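Local coordinates for phosphatidylserine synthase (Haemophilus influenzae, PDB 3HSI), which belongs to the phospholipase D superfamily, its chain folding into two mixed beta-sheets flanked by helices, at residues C[367-372]-C[409-414]; C[176-181]-C[375-380]; C[36-41]-C[151-156]; C[10-15]-C[266-271]. All coordinates share one frame; numbering follows the deposited sequence.

Contacts 1 to 3 are buried; the centre of contact 4 lies about 23 Å from the centre of the chain. Contacts 1 and 2 share a sheet through strands 367-370 and 374-378; contacts 2 and 3 share the other through strands 151-155 and 171-179. Contact 2 joins the two sheets, while contacts 1 and 3 each set a helix against a strand. The chemistry differs even among the buried contacts: contact 3 is mainly apolar, contact 2 lays an amide on leucine methyls, and contact 1 sets an amide over one face of an indole and a water-bridged carboxylate at its edge. Contact 4, partly exposed, pairs an apolar patch with Glu13 and the amide of Gln269.

Contact 1: residues C[367-372]-C[409-414]; sequences GVWVDD and EKEQNQ
Trp369 alone carries strand 367-370 across to Glu411 and Gln412 of helix 405-415. Gly367, two residues earlier, has no side chain to compete with the six-membered end of the indole. Val368 packs instead on Phe267 of helix 258-268. The indole itself has CG beside its backbone N (chi1 -65°), and the NE2 of Gln412 lies 3.0 Å above its plane, over the pyrrole part: Trp369 CD1 is 3.1 Å from Gln412 NE2. Ring and amide planes are turned 65° apart, and NE2 makes no hydrogen bond here, being close to a second donor, Trp369 NE1. At the ring edge and in its plane sits Glu411 OE1, 3.8 Å from Trp369 CZ2. A water joins the two residues, accepting from Trp369 NE1 at 2.6 Å and donating to Glu411 OE1 at 2.8 Å. Val370 packs on Leu266, and Asp371, the aspartate of an HxKxxxxD motif of this superfamily, receives bonds from the backbone N of Gln271, Lys272 and Lys273. Because Glu411 also forms a salt bridge with Arg174, the buried carboxylate is probably kept ionised. The water satisfies the indole N-H and links it to that carboxylate.

Contact 2: residues C[176-181]-C[375-380]; sequences QKITHA and ILLTGN
Gln176 turns its CG to lie beside the backbone N (chi1 -67°) and then bends at the next bond (chi2 83°), a fold that lays its amide across the end of Leu377. Leu377 also holds CG beside its own N, and both of its methyls are thereby presented to the glutamine. The amide carbon Gln176 CD is 3.7 Å from Leu377 CD2, and the oxygen Gln176 OE1 is equally close, at 3.8 Å, to CD1 and CD2 of Leu377. Further back along the same chain, Gln176 CG comes to 3.8 Å from Leu377 CD1. Two residues on, Ile178 adds a looser apolar touch, its CD1 4.4 Å from Leu377 CD1.

Outside this pair, Phe31 of strand 29-31 packs on Gln176, and Tyr154 of strand 151-155 on Leu377; Tyr154 OH is also bonded to Asn393 OD1 and weakly to Gly379 N. Where strand 374-378 ends, Thr378 OG1 accepts from Asn380 N at 3.1 Å with an N-H...O angle of 155°, forming an ST turn; the same hydroxyl is hydrogen-bonded to Asn393 O, so the turn is tied to the adjoining strand 391-398.

The two segments belong to different sheets, and the meeting is one of side chains rather than of paired backbones. An amide lying on methyl groups gains dispersion but no polar partner there. The NH2 end of Gln176, directed away from the leucine, makes a weak hydrogen bond with Glu411 OE2, so that between these segments the contact rests on van der Waals packing.

Contact 3: residues C[36-41]-C[151-156]; sequences AEFKTQ and TVLYSG
Phe38 and Leu153 form the heart of this contact, with Phe38 CE1 lying 3.7 Å from Leu153 CD2. The branch carbon Leu153 CG sits beside the ring edge, in its plane, at 4.0 Å from the same CE1. Ser155 enters from the next inward-facing position of the strand, its CB 4.0 Å from Phe38 CE1. The leucine methyl is also touched by Gln41, through its CB only, 4.3 Å from Leu153 CD2.

The torsions explain the meeting: Phe38 carries CG opposite its backbone N (chi1 177°), swinging the ring out from the helix toward the strand, while Leu153 likewise has CG opposite its own N (chi1 -171°). In the next shell, Tyr175 stacks on the Phe38 ring, and Phe146 and Ala157 pack against it. The buried hydroxyl of Ser155 is bonded to Arg174 O and to Ala157 N, which fixes the serine while its CB rests obliquely against the phenyl group. Beyond the methylenes of Gln41, OE1 is bonded to Lys177 NZ.

Helix 35-48 runs roughly antiparallel to strand 151-155, the directions of the short segments 149° apart and their axes 10.8 Å apart at closest approach. That strand lies between strands 146-148 and 171-179, antiparallel to both, and it falls in the phospholipase D motif region of the sequence. The helix thus packs over one face of the sheet, while Val152, turned to the other, packs on helix 181-195.

Contact 4: residues C[10-15]-C[266-271]; sequences KRAEQN and LFLQVQ
Ala12 of helix 8-18 makes the apolar part of this contact, its CB 4.0 Å from Leu268 CD1 and equally 4.0 Å from Gln269 CG. The methyl thus nestles between the branch of a leucine and the methylene of a glutamine. Leu268 is also backed by Lys290 of helix 285-296.

A second kind of touch sets a polar group against aliphatic carbon. Gln269 has CG beside its backbone N and bends again at the following bond (chi2 -68°), which brings its amide up against the flank of Glu13. The oxygen Gln269 OE1 is 3.3 Å from Glu13 CG, and the nitrogen Gln269 NE2 lies 3.7 Å from Glu13 CB. The two side chains run at about a right angle to one another, yet the amide and carboxylate planes are only 8° apart. Thr9 and Leu16, also on helix 8-18, touch Gln269 as well.

Among the backbone bonds, Gln269 N is bonded to Leu266 O at 3.1 Å where helix 258-268 ends, Gln269 being the first residue to leave helical geometry. Its own O makes a weak hydrogen bond with Arg373, and Gln271 N, a little further along, is bonded to Asp371 OD2.

The N-terminal helix therefore rests on the C-terminal end of helix 258-268 through van der Waals contact between these segments, and Asn15 ND2 is hydrogen-bonded to Asp265 OD2 of the same helix. With Glu13 exposed, its carboxylate is probably hydrated while its CB and CG pack against the amide, and the contact probably costs it little.

Contact 1: residues C[367-372]-C[409-414]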
loop_
_atom_site.group_PDB
_atom_site.type_symbol
_atom_site.label_atom_id
_atom_site.label_comp_id
_atom_site.label_asym_id
_atom_site.label_seq_id
_atom_site.Cartn_x
_atom_site.Cartn_y
_atom_site.Cartn_z
ATOM N N GLY C 367 1.420 24.177 0.429
ATOM C CA GLY C 367 0.761 25.095 1.351
ATOM C C GLY C 367 -0.745 25.099 1.181
ATOM O O GLY C 367 -1.291 24.682 0.138
ATOM N N VAL C 368 -1.432 25.501 2.236
ATOM C CA VAL C 368 -2.901 25.661 2.212
ATOM C C VAL C 368 -3.179 26.936 2.962
ATOM O O VAL C 368 -2.636 27.154 4.029
ATOM C CB VAL C 368 -3.670 24.491 2.880
ATOM C CG1 VAL C 368 -5.160 24.815 2.935
ATOM C CG2 VAL C 368 -3.447 23.132 2.132
ATOM N N TRP C 369 -3.977 27.806 2.360
ATOM C CA TRP C 369 -4.438 28.995 3.018
ATOM C C TRP C 369 -5.969 29.034 2.945
ATOM O O TRP C 369 -6.550 28.905 1.871
ATOM C CB TRP C 369 -3.907 30.241 2.319
ATOM C CG TRP C 369 -2.443 30.500 2.311
ATOM C CD1 TRP C 369 -1.772 31.440 3.071
ATOM C CD2 TRP C 369 -1.454 29.919 1.432
ATOM N NE1 TRP C 369 -0.419 31.457 2.724
ATOM C CE2 TRP C 369 -0.205 30.549 1.718
ATOM C CE3 TRP C 369 -1.499 28.944 0.438
ATOM C CZ2 TRP C 369 0.977 30.221 1.040
ATOM C CZ3 TRP C 369 -0.327 28.629 -0.241
ATOM C CH2 TRP C 369 0.890 29.260 0.063
ATOM N N VAL C 370 -6.600 29.248 4.088
ATOM C CA VAL C 370 -8.064 29.326 4.188
ATOM C C VAL C 370 -8.469 30.742 4.537
ATOM O O VAL C 370 -8.087 31.266 5.591
ATOM C CB VAL C 370 -8.606 28.320 5.213
ATOM C CG1 VAL C 370 -10.154 28.508 5.429
ATOM C CG2 VAL C 370 -8.259 26.898 4.721
ATOM N N ASP C 371 -9.190 31.380 3.614
ATOM C CA ASP C 371 -9.645 32.780 3.803
ATOM C C ASP C 371 -8.443 33.600 4.340
ATOM O O ASP C 371 -7.329 33.459 3.814
ATOM C CB ASP C 371 -10.871 32.828 4.725
ATOM C CG ASP C 371 -12.007 31.889 4.258
ATOM O OD1 ASP C 371 -12.178 31.664 3.050
ATOM O OD2 ASP C 371 -12.737 31.344 5.106
ATOM N N ASP C 372 -8.631 34.388 5.394
ATOM C CA ASP C 372 -7.530 35.136 6.022
ATOM C C ASP C 372 -7.276 34.640 7.446
ATOM O O ASP C 372 -6.706 35.356 8.281
ATOM C CB ASP C 372 -7.832 36.646 6.018
ATOM C CG ASP C 372 -9.270 36.949 6.460
ATOM O OD1 ASP C 372 -10.040 35.978 6.773
ATOM O OD2 ASP C 372 -9.649 38.153 6.487
ATOM N N GLU C 409 0.603 37.876 2.446
ATOM C CA GLU C 409 0.406 38.350 1.081
ATOM C C GLU C 409 1.728 38.621 0.377
ATOM O O GLU C 409 1.856 38.400 -0.808
ATOM C CB GLU C 409 -0.473 39.608 1.049
ATOM C CG GLU C 409 -1.071 39.813 -0.334
ATOM C CD GLU C 409 -1.481 41.239 -0.591
ATOM O OE1 GLU C 409 -0.715 42.179 -0.231
ATOM O OE2 GLU C 409 -2.582 41.415 -1.152
ATOM N N LYS C 410 2.698 39.132 1.117
ATOM C CA LYS C 410 4.031 39.339 0.587
ATOM C C LYS C 410 4.658 38.016 0.102
ATOM O O LYS C 410 5.204 37.953 -1.009
ATOM C CB LYS C 410 4.904 39.988 1.649
ATOM C CG LYS C 410 6.374 40.013 1.297
ATOM C CD LYS C 410 7.145 40.706 2.414
ATOM C CE LYS C 410 8.257 41.562 1.866
ATOM N NZ LYS C 410 9.340 40.704 1.344
ATOM N N GLU C 411 4.580 36.969 0.921
ATOM C CA GLU C 411 5.068 35.654 0.515
ATOM C C GLU C 411 4.261 35.166 -0.688
ATOM O O GLU C 411 4.833 34.641 -1.646
ATOM C CB GLU C 411 5.031 34.601 1.673
ATOM C CG GLU C 411 5.682 33.244 1.267
ATOM C CD GLU C 411 5.258 32.011 2.123
ATOM O OE1 GLU C 411 4.084 31.890 2.511
ATOM O OE2 GLU C 411 6.109 31.142 2.406
ATOM N N GLN C 412 2.948 35.367 -0.675
ATOM C CA GLN C 412 2.141 34.827 -1.791
ATOM C C GLN C 412 2.446 35.568 -3.117
ATOM O O GLN C 412 2.434 34.958 -4.174
ATOM C CB GLN C 412 0.649 34.903 -1.477
ATOM C CG GLN C 412 0.094 33.750 -0.625
ATOM C CD GLN C 412 -1.376 34.011 -0.216
ATOM O OE1 GLN C 412 -1.886 35.087 -0.430
ATOM N NE2 GLN C 412 -2.023 33.042 0.396
ATOM N N ASN C 413 2.707 36.882 -3.040
ATOM C CA ASN C 413 3.057 37.664 -4.222
ATOM C C ASN C 413 4.429 37.312 -4.776
ATOM O O ASN C 413 4.626 37.354 -5.981
ATOM C CB ASN C 413 2.963 39.175 -3.962
ATOM C CG ASN C 413 1.519 39.681 -4.000
ATOM O OD1 ASN C 413 0.657 39.060 -4.636
ATOM N ND2 ASN C 413 1.241 40.772 -3.293
ATOM N N GLN C 414 5.381 36.995 -3.889
ATOM C CA GLN C 414 6.666 36.467 -4.323
ATOM C C GLN C 414 6.452 35.143 -5.056
ATOM O O GLN C 414 6.985 34.931 -6.156
ATOM C CB GLN C 414 7.626 36.275 -3.161
ATOM C CG GLN C 414 9.030 35.890 -3.622
ATOM C CD GLN C 414 9.572 36.828 -4.725
ATOM O OE1 GLN C 414 9.820 38.006 -4.497
ATOM N NE2 GLN C 414 9.746 36.289 -5.923
HETATM O O HOH W 1 1.598 33.153 2.552
#

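Contact 2: residues C[176-181]-C[375-380]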
loop_
_atom_site.group_PDB
_atom_site.type_symbol
_atom_site.label_atom_id
_atom_site.label_comp_id
_atom_site.label_asym_id
_atom_site.label_seq_id
_atom_site.Cartn_x
_atom_site.Cartn_y
_atom_site.Cartn_z
ATOM N N GLN C 176 9.824 29.091 6.731
ATOM C CA GLN C 176 9.366 29.922 7.829
ATOM C C GLN C 176 10.266 29.782 9.037
ATOM O O GLN C 176 10.562 28.675 9.494
ATOM C CB GLN C 176 7.932 29.610 8.212
ATOM C CG GLN C 176 6.961 29.972 7.144
ATOM C CD GLN C 176 6.859 28.890 6.100
ATOM O OE1 GLN C 176 7.113 27.718 6.387
ATOM N NE2 GLN C 176 6.499 29.269 4.878
ATOM N N LYS C 177 10.689 30.926 9.545
ATOM C CA LYS C 177 11.482 30.981 10.753
ATOM C C LYS C 177 10.608 31.458 11.925
ATOM O O LYS C 177 9.994 32.530 11.864
ATOM C CB LYS C 177 12.699 31.911 10.556
ATOM C CG LYS C 177 13.846 31.545 11.470
ATOM C CD LYS C 177 14.511 32.732 12.068
ATOM C CE LYS C 177 15.067 33.647 11.057
ATOM N NZ LYS C 177 16.021 34.553 11.750
ATOM N N ILE C 178 10.503 30.617 12.957
ATOM C CA ILE C 178 9.740 30.942 14.149
ATOM C C ILE C 178 10.600 30.822 15.398
ATOM O O ILE C 178 11.069 29.737 15.768
ATOM C CB ILE C 178 8.463 30.065 14.309
ATOM C CG1 ILE C 178 7.566 30.188 13.089
ATOM C CG2 ILE C 178 7.675 30.495 15.536
ATOM C CD1 ILE C 178 6.831 28.881 12.750
ATOM N N THR C 179 10.811 31.963 16.019
ATOM C CA THR C 179 11.521 32.073 17.270
ATOM C C THR C 179 10.522 31.940 18.432
ATOM O O THR C 179 9.827 32.889 18.777
ATOM C CB THR C 179 12.234 33.422 17.338
ATOM O OG1 THR C 179 13.167 33.514 16.238
ATOM C CG2 THR C 179 12.999 33.531 18.634
ATOM N N HIS C 180 10.433 30.743 19.009
ATOM C CA HIS C 180 9.436 30.452 20.034
ATOM C C HIS C 180 9.872 29.233 20.845
ATOM O O HIS C 180 9.760 28.075 20.389
ATOM C CB HIS C 180 8.070 30.182 19.389
ATOM C CG HIS C 180 6.925 30.272 20.344
ATOM N ND1 HIS C 180 6.957 29.710 21.602
ATOM C CD2 HIS C 180 5.718 30.879 20.232
ATOM C CE1 HIS C 180 5.819 29.964 22.227
ATOM N NE2 HIS C 180 5.049 30.671 21.416
ATOM N N ALA C 181 10.345 29.492 22.057
ATOM C CA ALA C 181 10.912 28.432 22.911
ATOM C C ALA C 181 9.976 27.234 23.125
ATOM O O ALA C 181 10.412 26.076 23.108
ATOM C CB ALA C 181 11.343 29.019 24.251
ATOM N N ILE C 375 -3.406 29.309 7.957
ATOM C CA ILE C 375 -2.217 29.174 7.111
ATOM C C ILE C 375 -1.529 27.896 7.602
ATOM O O ILE C 375 -0.966 27.855 8.694
ATOM C CB ILE C 375 -1.217 30.400 7.297
ATOM C CG1 ILE C 375 -1.900 31.724 6.966
ATOM C CG2 ILE C 375 0.012 30.288 6.399
ATOM C CD1 ILE C 375 -2.207 32.581 8.179
ATOM N N LEU C 376 -1.576 26.854 6.783
ATOM C CA LEU C 376 -0.938 25.598 7.100
ATOM C C LEU C 376 0.426 25.489 6.442
ATOM O O LEU C 376 0.540 25.501 5.192
ATOM C CB LEU C 376 -1.801 24.435 6.613
ATOM C CG LEU C 376 -1.226 23.045 6.873
ATOM C CD1 LEU C 376 -1.034 22.837 8.373
ATOM C CD2 LEU C 376 -2.125 21.922 6.275
ATOM N N LEU C 377 1.441 25.363 7.282
ATOM C CA LEU C 377 2.783 25.090 6.822
ATOM C C LEU C 377 2.960 23.598 6.949
ATOM O O LEU C 377 2.809 23.030 8.043
ATOM C CB LEU C 377 3.823 25.801 7.692
ATOM C CG LEU C 377 3.493 27.234 8.111
ATOM C CD1 LEU C 377 4.535 27.773 9.133
ATOM C CD2 LEU C 377 3.347 28.169 6.926
ATOM N N THR C 378 3.283 22.945 5.847
ATOM C CA THR C 378 3.333 21.531 5.881
ATOM C C THR C 378 4.319 21.012 4.872
ATOM O O THR C 378 4.584 21.668 3.855
ATOM C CB THR C 378 1.925 20.933 5.683
ATOM O OG1 THR C 378 1.956 19.548 5.987
ATOM C CG2 THR C 378 1.367 21.149 4.252
ATOM N N GLY C 379 4.885 19.849 5.161
ATOM C CA GLY C 379 5.648 19.139 4.164
ATOM C C GLY C 379 4.750 18.222 3.354
ATOM O O GLY C 379 5.230 17.527 2.467
ATOM N N ASN C 380 3.448 18.253 3.624
ATOM C CA ASN C 380 2.481 17.344 2.961
ATOM C C ASN C 380 2.266 17.738 1.474
ATOM O O ASN C 380 1.875 18.856 1.161
ATOM C CB ASN C 380 1.176 17.313 3.780
ATOM C CG ASN C 380 0.184 16.264 3.300
ATOM O OD1 ASN C 380 -0.070 16.108 2.106
ATOM N ND2 ASN C 380 -0.396 15.554 4.242
#

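Contact 3: residues C[36-41]-C[151-156]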
loop_
_atom_site.group_PDB
_atom_site.type_symbol
_atom_site.label_atom_id
_atom_site.label_comp_id
_atom_site.label_asym_id
_atom_site.label_seq_id
_atom_site.Cartn_x
_atom_site.Cartn_y
_atom_site.Cartn_z
ATOM N N ALA C 36 18.132 30.903 -1.484
ATOM C CA ALA C 36 19.390 31.501 -1.091
ATOM C C ALA C 36 19.300 32.046 0.326
ATOM O O ALA C 36 20.206 31.812 1.105
ATOM C CB ALA C 36 19.833 32.609 -2.097
ATOM N N GLU C 37 18.211 32.751 0.654
ATOM C CA GLU C 37 17.920 33.171 2.042
ATOM C C GLU C 37 17.867 31.986 3.017
ATOM O O GLU C 37 18.390 32.045 4.133
ATOM C CB GLU C 37 16.585 33.937 2.127
ATOM C CG GLU C 37 16.654 35.349 1.627
ATOM C CD GLU C 37 15.366 36.164 1.835
ATOM O OE1 GLU C 37 14.466 35.793 2.647
ATOM O OE2 GLU C 37 15.283 37.218 1.163
ATOM N N PHE C 38 17.222 30.915 2.583
ATOM C CA PHE C 38 17.113 29.704 3.371
ATOM C C PHE C 38 18.496 29.132 3.725
ATOM O O PHE C 38 18.776 28.841 4.889
ATOM C CB PHE C 38 16.269 28.682 2.561
ATOM C CG PHE C 38 16.112 27.328 3.223
ATOM C CD1 PHE C 38 15.626 27.216 4.545
ATOM C CD2 PHE C 38 16.389 26.175 2.512
ATOM C CE1 PHE C 38 15.453 25.933 5.153
ATOM C CE2 PHE C 38 16.243 24.904 3.095
ATOM C CZ PHE C 38 15.765 24.771 4.413
ATOM N N LYS C 39 19.350 28.959 2.714
ATOM C CA LYS C 39 20.732 28.596 2.940
ATOM C C LYS C 39 21.418 29.552 3.929
ATOM O O LYS C 39 22.094 29.132 4.852
ATOM C CB LYS C 39 21.512 28.593 1.635
ATOM C CG LYS C 39 22.955 28.143 1.862
ATOM C CD LYS C 39 23.775 28.101 0.605
ATOM C CE LYS C 39 25.194 27.777 0.938
ATOM N NZ LYS C 39 26.059 27.915 -0.272
ATOM N N THR C 40 21.249 30.846 3.733
ATOM C CA THR C 40 21.885 31.798 4.639
ATOM C C THR C 40 21.395 31.648 6.088
ATOM O O THR C 40 22.198 31.655 7.015
ATOM C CB THR C 40 21.648 33.191 4.116
ATOM O OG1 THR C 40 22.025 33.186 2.733
ATOM C CG2 THR C 40 22.509 34.224 4.883
ATOM N N GLN C 41 20.081 31.500 6.265
ATOM C CA GLN C 41 19.506 31.279 7.589
ATOM C C GLN C 41 20.011 30.004 8.276
ATOM O O GLN C 41 20.445 30.065 9.416
ATOM C CB GLN C 41 17.964 31.327 7.572
ATOM C CG GLN C 41 17.388 32.732 7.647
ATOM C CD GLN C 41 18.093 33.626 8.657
ATOM O OE1 GLN C 41 18.205 33.295 9.827
ATOM N NE2 GLN C 41 18.595 34.753 8.191
ATOM N N THR C 151 14.771 28.262 18.188
ATOM C CA THR C 151 14.280 28.721 16.889
ATOM C C THR C 151 13.875 27.556 15.963
ATOM O O THR C 151 14.658 26.614 15.756
ATOM C CB THR C 151 15.324 29.670 16.233
ATOM O OG1 THR C 151 15.580 30.732 17.154
ATOM C CG2 THR C 151 14.825 30.292 14.949
ATOM N N VAL C 152 12.647 27.605 15.434
ATOM C CA VAL C 152 12.214 26.649 14.429
ATOM C C VAL C 152 12.387 27.218 13.010
ATOM O O VAL C 152 11.904 28.310 12.707
ATOM C CB VAL C 152 10.776 26.180 14.647
ATOM C CG1 VAL C 152 10.345 25.256 13.525
ATOM C CG2 VAL C 152 10.647 25.433 15.972
ATOM N N LEU C 153 13.084 26.468 12.150
ATOM C CA LEU C 153 13.113 26.777 10.724
ATOM C C LEU C 153 12.341 25.663 10.025
ATOM O O LEU C 153 12.780 24.521 10.002
ATOM C CB LEU C 153 14.555 26.887 10.220
ATOM C CG LEU C 153 14.797 27.421 8.801
ATOM C CD1 LEU C 153 14.186 28.824 8.592
ATOM C CD2 LEU C 153 16.306 27.469 8.456
ATOM N N TYR C 154 11.176 25.996 9.493
ATOM C CA TYR C 154 10.291 24.991 8.924
ATOM C C TYR C 154 10.253 25.123 7.404
ATOM O O TYR C 154 10.065 26.223 6.879
ATOM C CB TYR C 154 8.885 25.105 9.519
ATOM C CG TYR C 154 8.001 23.906 9.216
ATOM C CD1 TYR C 154 7.895 22.842 10.120
ATOM C CD2 TYR C 154 7.278 23.825 8.003
ATOM C CE1 TYR C 154 7.094 21.730 9.826
ATOM C CE2 TYR C 154 6.495 22.735 7.708
ATOM C CZ TYR C 154 6.401 21.686 8.623
ATOM O OH TYR C 154 5.621 20.594 8.312
ATOM N N SER C 155 10.404 23.998 6.707
ATOM C CA SER C 155 10.398 23.995 5.255
ATOM C C SER C 155 10.241 22.591 4.698
ATOM O O SER C 155 10.668 21.606 5.323
ATOM C CB SER C 155 11.713 24.550 4.705
ATOM O OG SER C 155 11.650 24.566 3.298
ATOM N N GLY C 156 9.677 22.504 3.502
ATOM C CA GLY C 156 9.576 21.199 2.818
ATOM C C GLY C 156 10.918 20.746 2.231
ATOM O O GLY C 156 11.033 19.624 1.750
#

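Contact 4: residues C[10-15]-C[266-271]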
loop_
_atom_site.group_PDB
_atom_site.type_symbol
_atom_site.label_atom_id
_atom_site.label_comp_id
_atom_site.label_asym_id
_atom_site.label_seq_id
_atom_site.Cartn_x
_atom_site.Cartn_y
_atom_site.Cartn_z
ATOM N N LYS C 10 -20.285 20.674 9.661
ATOM C CA LYS C 10 -20.390 21.078 11.057
ATOM C C LYS C 10 -19.409 20.296 11.932
ATOM O O LYS C 10 -18.836 20.858 12.857
ATOM C CB LYS C 10 -21.839 21.022 11.552
ATOM C CG LYS C 10 -22.543 22.398 11.445
ATOM C CD LYS C 10 -24.089 22.304 11.491
ATOM C CE LYS C 10 -24.737 23.701 11.540
ATOM N NZ LYS C 10 -26.037 23.753 10.800
ATOM N N ARG C 11 -19.174 19.027 11.595
ATOM C CA ARG C 11 -18.149 18.236 12.271
ATOM C C ARG C 11 -16.772 18.884 12.112
ATOM O O ARG C 11 -15.940 18.799 13.016
ATOM C CB ARG C 11 -18.117 16.774 11.795
ATOM C CG ARG C 11 -16.933 15.965 12.374
ATOM C CD ARG C 11 -16.916 14.486 11.977
ATOM N NE ARG C 11 -16.758 14.287 10.534
ATOM C CZ ARG C 11 -16.770 13.100 9.922
ATOM N NH1 ARG C 11 -16.914 11.975 10.616
ATOM N NH2 ARG C 11 -16.630 13.033 8.602
ATOM N N ALA C 12 -16.552 19.534 10.969
ATOM C CA ALA C 12 -15.264 20.145 10.670
ATOM C C ALA C 12 -15.033 21.413 11.492
ATOM O O ALA C 12 -13.931 21.652 12.008
ATOM C CB ALA C 12 -15.152 20.438 9.176
ATOM N N GLU C 13 -16.064 22.245 11.588
ATOM C CA GLU C 13 -15.974 23.434 12.415
ATOM C C GLU C 13 -15.642 23.060 13.864
ATOM O O GLU C 13 -14.755 23.669 14.460
ATOM C CB GLU C 13 -17.273 24.247 12.382
ATOM C CG GLU C 13 -17.015 25.762 12.611
ATOM C CD GLU C 13 -18.275 26.563 12.957
ATOM O OE1 GLU C 13 -19.398 26.128 12.585
ATOM O OE2 GLU C 13 -18.142 27.639 13.607
ATOM N N GLN C 14 -16.367 22.067 14.407
ATOM C CA GLN C 14 -16.129 21.529 15.743
ATOM C C GLN C 14 -14.699 21.042 15.933
ATOM O O GLN C 14 -14.075 21.353 16.953
ATOM C CB GLN C 14 -17.092 20.370 16.056
ATOM C CG GLN C 14 -18.564 20.776 16.145
ATOM C CD GLN C 14 -19.500 19.592 16.019
ATOM O OE1 GLN C 14 -19.169 18.453 16.372
ATOM N NE2 GLN C 14 -20.674 19.851 15.487
ATOM N N ASN C 15 -14.197 20.251 14.982
ATOM C CA ASN C 15 -12.830 19.733 15.099
ATOM C C ASN C 15 -11.800 20.866 15.112
ATOM O O ASN C 15 -10.876 20.853 15.924
ATOM C CB ASN C 15 -12.507 18.706 14.012
ATOM C CG ASN C 15 -13.509 17.545 13.978
ATOM O OD1 ASN C 15 -14.241 17.285 14.957
ATOM N ND2 ASN C 15 -13.572 16.861 12.845
ATOM N N LEU C 266 -10.131 21.831 7.009
ATOM C CA LEU C 266 -9.788 23.155 6.510
ATOM C C LEU C 266 -10.514 23.406 5.175
ATOM O O LEU C 266 -11.148 24.432 5.000
ATOM C CB LEU C 266 -8.267 23.335 6.405
ATOM C CG LEU C 266 -7.430 23.582 7.686
ATOM C CD1 LEU C 266 -5.919 23.537 7.381
ATOM C CD2 LEU C 266 -7.748 24.949 8.298
ATOM N N PHE C 267 -10.486 22.432 4.275
ATOM C CA PHE C 267 -11.137 22.524 2.957
ATOM C C PHE C 267 -12.652 22.629 3.092
ATOM O O PHE C 267 -13.301 23.324 2.313
ATOM C CB PHE C 267 -10.847 21.285 2.118
ATOM C CG PHE C 267 -9.544 21.320 1.356
ATOM C CD1 PHE C 267 -9.508 20.960 0.007
ATOM C CD2 PHE C 267 -8.355 21.651 1.980
ATOM C CE1 PHE C 267 -8.306 20.966 -0.694
ATOM C CE2 PHE C 267 -7.143 21.652 1.280
ATOM C CZ PHE C 267 -7.124 21.308 -0.054
ATOM N N LEU C 268 -13.230 21.918 4.056
ATOM C CA LEU C 268 -14.675 22.015 4.260
ATOM C C LEU C 268 -15.097 23.321 4.864
ATOM O O LEU C 268 -16.246 23.686 4.736
ATOM C CB LEU C 268 -15.175 20.909 5.178
ATOM C CG LEU C 268 -15.216 19.522 4.572
ATOM C CD1 LEU C 268 -15.317 18.538 5.691
ATOM C CD2 LEU C 268 -16.391 19.432 3.628
ATOM N N GLN C 269 -14.193 23.995 5.572
ATOM C CA GLN C 269 -14.535 25.199 6.311
ATOM C C GLN C 269 -14.142 26.494 5.630
ATOM O O GLN C 269 -14.133 27.536 6.268
ATOM C CB GLN C 269 -13.898 25.169 7.718
ATOM C CG GLN C 269 -14.724 24.340 8.712
ATOM C CD GLN C 269 -16.046 25.013 9.015
ATOM O OE1 GLN C 269 -16.070 26.141 9.510
ATOM N NE2 GLN C 269 -17.155 24.332 8.708
ATOM N N VAL C 270 -13.801 26.438 4.353
ATOM C CA VAL C 270 -13.589 27.633 3.553
ATOM C C VAL C 270 -14.873 28.470 3.451
ATOM O O VAL C 270 -15.929 27.964 3.058
ATOM C CB VAL C 270 -13.087 27.261 2.149
ATOM C CG1 VAL C 270 -12.974 28.513 1.233
ATOM C CG2 VAL C 270 -11.755 26.551 2.265
ATOM N N GLN C 271 -14.786 29.750 3.805
ATOM C CA GLN C 271 -15.947 30.619 3.706
ATOM C C GLN C 271 -15.944 31.422 2.404
ATOM O O GLN C 271 -17.009 31.691 1.843
ATOM C CB GLN C 271 -16.021 31.568 4.909
ATOM C CG GLN C 271 -16.119 30.868 6.260
ATOM C CD GLN C 271 -17.336 29.961 6.366
ATOM O OE1 GLN C 271 -17.230 28.739 6.213
ATOM N NE2 GLN C 271 -18.498 30.551 6.629
#